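Local coordinates for protein AceL NrdHF-1-1 Intein (PDB 6ZGQ) that is a linked, splice-inactive variant of a naturally split class 3 intein, a family that excises itself and joins the flanking protein segments, at residues I77-G81 and G82-E86. Numbering follows the deposited sequence.
Sequences IYEQG and GEIKE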
ATOM      1  N   ILE A  77      -1.564  -4.937  -4.134  1.00  9.20           N
ATOM      2  CA  ILE A  77      -1.458  -6.281  -3.550  1.00  8.93           C
ATOM      3  C   ILE A  77      -2.881  -6.726  -3.204  1.00  9.37           C
ATOM      4  O   ILE A  77      -3.624  -5.977  -2.557  1.00  9.25           O
ATOM      5  CB  ILE A  77      -0.536  -6.269  -2.300  1.00  9.53           C
ATOM      6  CG1 ILE A  77       0.873  -5.763  -2.665  1.00  9.83           C
ATOM      7  CG2 ILE A  77      -0.460  -7.643  -1.641  1.00 10.31           C
ATOM      8  CD1 ILE A  77       1.638  -6.624  -3.655  1.00  9.84           C
ATOM      9  N   TYR A  78      -3.266  -7.905  -3.699  1.00 10.07           N
ATOM     10  CA  TYR A  78      -4.591  -8.477  -3.459  1.00 10.71           C
ATOM     11  C   TYR A  78      -4.427  -9.986  -3.301  1.00 12.45           C
ATOM     12  O   TYR A  78      -3.376 -10.519  -3.686  1.00 12.50           O
ATOM     13  CB  TYR A  78      -5.550  -8.112  -4.602  1.00 10.72           C
ATOM     14  CG  TYR A  78      -5.131  -8.585  -5.972  1.00 12.49           C
ATOM     15  CD1 TYR A  78      -4.264  -7.835  -6.753  1.00 14.37           C
ATOM     16  CD2 TYR A  78      -5.618  -9.775  -6.495  1.00 13.34           C
ATOM     17  CE1 TYR A  78      -3.886  -8.262  -8.013  1.00 15.58           C
ATOM     18  CE2 TYR A  78      -5.243 -10.215  -7.753  1.00 14.10           C
ATOM     19  CZ  TYR A  78      -4.378  -9.451  -8.510  1.00 15.65           C
ATOM     20  OH  TYR A  78      -3.996  -9.871  -9.759  1.00 17.65           O
ATOM     21  N   GLU A  79      -5.434 -10.629  -2.704  1.00 12.03           N
ATOM     22  CA  GLU A  79      -5.546 -12.089  -2.628  1.00 14.92           C
ATOM     23  C   GLU A  79      -6.535 -12.539  -3.708  1.00 14.99           C
ATOM     24  O   GLU A  79      -7.548 -11.855  -3.927  1.00 14.51           O
ATOM     25  CB  GLU A  79      -6.025 -12.538  -1.236  1.00 15.16           C
ATOM     26  CG  GLU A  79      -5.932 -14.048  -1.041  1.00 16.88           C
ATOM     27  CD  GLU A  79      -6.349 -14.542   0.332  1.00 17.98           C
ATOM     28  OE1 GLU A  79      -6.612 -13.718   1.236  1.00 20.90           O
ATOM     29  OE2 GLU A  79      -6.407 -15.781   0.502  1.00 21.25           O
ATOM     30  N   GLN A  80      -6.196 -13.630  -4.401  1.00 16.05           N
ATOM     31  CA  GLN A  80      -7.091 -14.335  -5.337  1.00 18.66           C
ATOM     32  C   GLN A  80      -6.822 -15.841  -5.190  1.00 20.07           C
ATOM     33  O   GLN A  80      -5.653 -16.263  -5.231  1.00 21.10           O
ATOM     34  CB  GLN A  80      -6.853 -13.859  -6.768  1.00 20.12           C
ATOM     35  CG  GLN A  80      -7.745 -14.526  -7.800  1.00 22.28           C
ATOM     36  CD  GLN A  80      -7.421 -14.074  -9.204  1.00 23.72           C
ATOM     37  OE1 GLN A  80      -6.300 -13.660  -9.493  1.00 24.64           O
ATOM     38  NE2 GLN A  80      -8.404 -14.154 -10.090  1.00 25.84           N
ATOM     39  N   GLY A  81      -7.888 -16.632  -5.024  1.00 20.02           N
ATOM     40  CA  GLY A  81      -7.775 -18.011  -4.526  1.00 20.55           C
ATOM     41  C   GLY A  81      -7.123 -17.967  -3.152  1.00 22.17           C
ATOM     42  O   GLY A  81      -7.537 -17.165  -2.305  1.00 24.42           O
ATOM     43  N   GLY A  82      -6.089 -18.789  -2.950  1.00 22.40           N
ATOM     44  CA  GLY A  82      -5.310 -18.807  -1.705  1.00 19.45           C
ATOM     45  C   GLY A  82      -3.982 -18.068  -1.795  1.00 24.54           C
ATOM     46  O   GLY A  82      -3.225 -18.078  -0.819  1.00 26.63           O
ATOM     47  N   GLU A  83      -3.723 -17.417  -2.938  1.00 25.99           N
ATOM     48  CA  GLU A  83      -2.408 -16.841  -3.291  1.00 23.80           C
ATOM     49  C   GLU A  83      -2.447 -15.311  -3.192  1.00 23.81           C
ATOM     50  O   GLU A  83      -3.498 -14.729  -3.447  1.00 22.16           O
ATOM     51  CB  GLU A  83      -2.019 -17.259  -4.718  1.00 27.26           C
ATOM     52  CG  GLU A  83      -1.836 -18.765  -4.883  1.00 30.73           C
ATOM     53  CD  GLU A  83      -0.904 -19.144  -6.022  1.00 35.52           C
ATOM     54  OE1 GLU A  83      -1.284 -20.011  -6.836  1.00 39.98           O
ATOM     55  OE2 GLU A  83       0.213 -18.589  -6.102  1.00 38.55           O
ATOM     56  N   ILE A  84      -1.321 -14.696  -2.802  1.00 21.35           N
ATOM     57  CA  ILE A  84      -1.135 -13.231  -2.800  1.00 17.27           C
ATOM     58  C   ILE A  84      -0.513 -12.832  -4.146  1.00 18.05           C
ATOM     59  O   ILE A  84       0.569 -13.340  -4.495  1.00 18.25           O
ATOM     60  CB  ILE A  84      -0.232 -12.759  -1.631  1.00 17.69           C
ATOM     61  CG1 ILE A  84      -0.800 -13.199  -0.270  1.00 18.32           C
ATOM     62  CG2 ILE A  84      -0.039 -11.249  -1.668  1.00 15.43           C
ATOM     63  CD1 ILE A  84      -2.152 -12.608   0.090  1.00 17.26           C
ATOM     64  N   LYS A  85      -1.217 -11.945  -4.869  1.00 16.79           N
ATOM     65  CA  LYS A  85      -0.902 -11.505  -6.242  1.00 17.49           C
ATOM     66  C   LYS A  85      -0.607 -10.002  -6.238  1.00 15.95           C
ATOM     67  O   LYS A  85      -1.018  -9.301  -5.300  1.00 15.18           O
ATOM     68  CB  LYS A  85      -2.100 -11.759  -7.183  1.00 18.02           C
ATOM     69  CG  LYS A  85      -2.684 -13.171  -7.163  1.00 19.32           C
ATOM     70  CD  LYS A  85      -1.967 -14.135  -8.097  1.00 20.17           C
ATOM     71  CE  LYS A  85      -2.761 -15.418  -8.293  1.00 20.77           C
ATOM     72  NZ  LYS A  85      -3.778 -15.307  -9.374  1.00 22.07           N
ATOM     73  N   GLU A  86       0.075  -9.535  -7.290  1.00 15.97           N
ATOM     74  CA  GLU A  86       0.345  -8.110  -7.526  1.00 13.69           C
ATOM     75  C   GLU A  86      -0.157  -7.716  -8.921  1.00 12.69           C
ATOM     76  O   GLU A  86      -0.285  -8.578  -9.802  1.00 13.54           O
ATOM     77  CB  GLU A  86       1.848  -7.806  -7.413  1.00 14.44           C
ATOM     78  CG  GLU A  86       2.709  -8.715  -8.278  1.00 16.63           C
ATOM     79  CD  GLU A  86       4.172  -8.345  -8.238  1.00 17.87           C
ATOM     80  OE1 GLU A  86       4.536  -7.292  -8.803  1.00 18.67           O
ATOM     81  OE2 GLU A  86       4.955  -9.108  -7.637  1.00 21.29           O
TER
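A beta hairpin with a two-residue loop, Gly-81 and Gly-82, its strands 75-80 and 83-88 joined by a type II' turn from Gln-80 to Glu-83, brings Tyr-78 against Lys-85 and Gln-80 against Glu-83 as antiparallel hydrogen-bonded pairs. Lys-85 N bonds to Tyr-78 O (2.8 Å), answered by Tyr-78 N to Lys-85 O; next to the turn Gln-80 N reaches Glu-83 O (3.1 Å), while Glu-83 N returns a bond to Gln-80 O. Gly-81 takes a positive phi of 59°, where a CB would run into Gly-82 N.

On one face of the hairpin the Tyr-78 ring lies across the foot of Lys-85. With CG wedged between its own backbone N and carbonyl carbon (chi1 60°), the ring leans over the neighbouring strand, and Lys-85 CB makes a CH-pi contact 3.8 Å from the ring centroid, displaced toward the CZ-CE2 rim. The lysine chain then bends twice and carries NZ to Gln-80 OE1 (3.0 Å), meeting it above the amide plane; the amide's NE2 bonds to Asp-97. Shortening Tyr-78 to an alanine would probably leave Lys-85 CB and CG without the ring over them and Phe-92 without its edge-to-face partner.

The other face is apolar at its middle: Ile-77 CG2 touches Ile-84 CG2 (3.6 Å) diagonally between the strands, Ile-77 CD1 rests on Glu-86 CB (3.9 Å), and Ile-101 and Met-37 pack against both isoleucines. Salt bridges fringe this patch, Glu-79 with Arg-112 and Lys-40, Glu-86 with Arg-75. The two-residue type II' turn and alternating hydrogen-bonded and non-hydrogen-bonded pairs are those of a tight beta hairpin, here at the periphery of the all-beta intein fold.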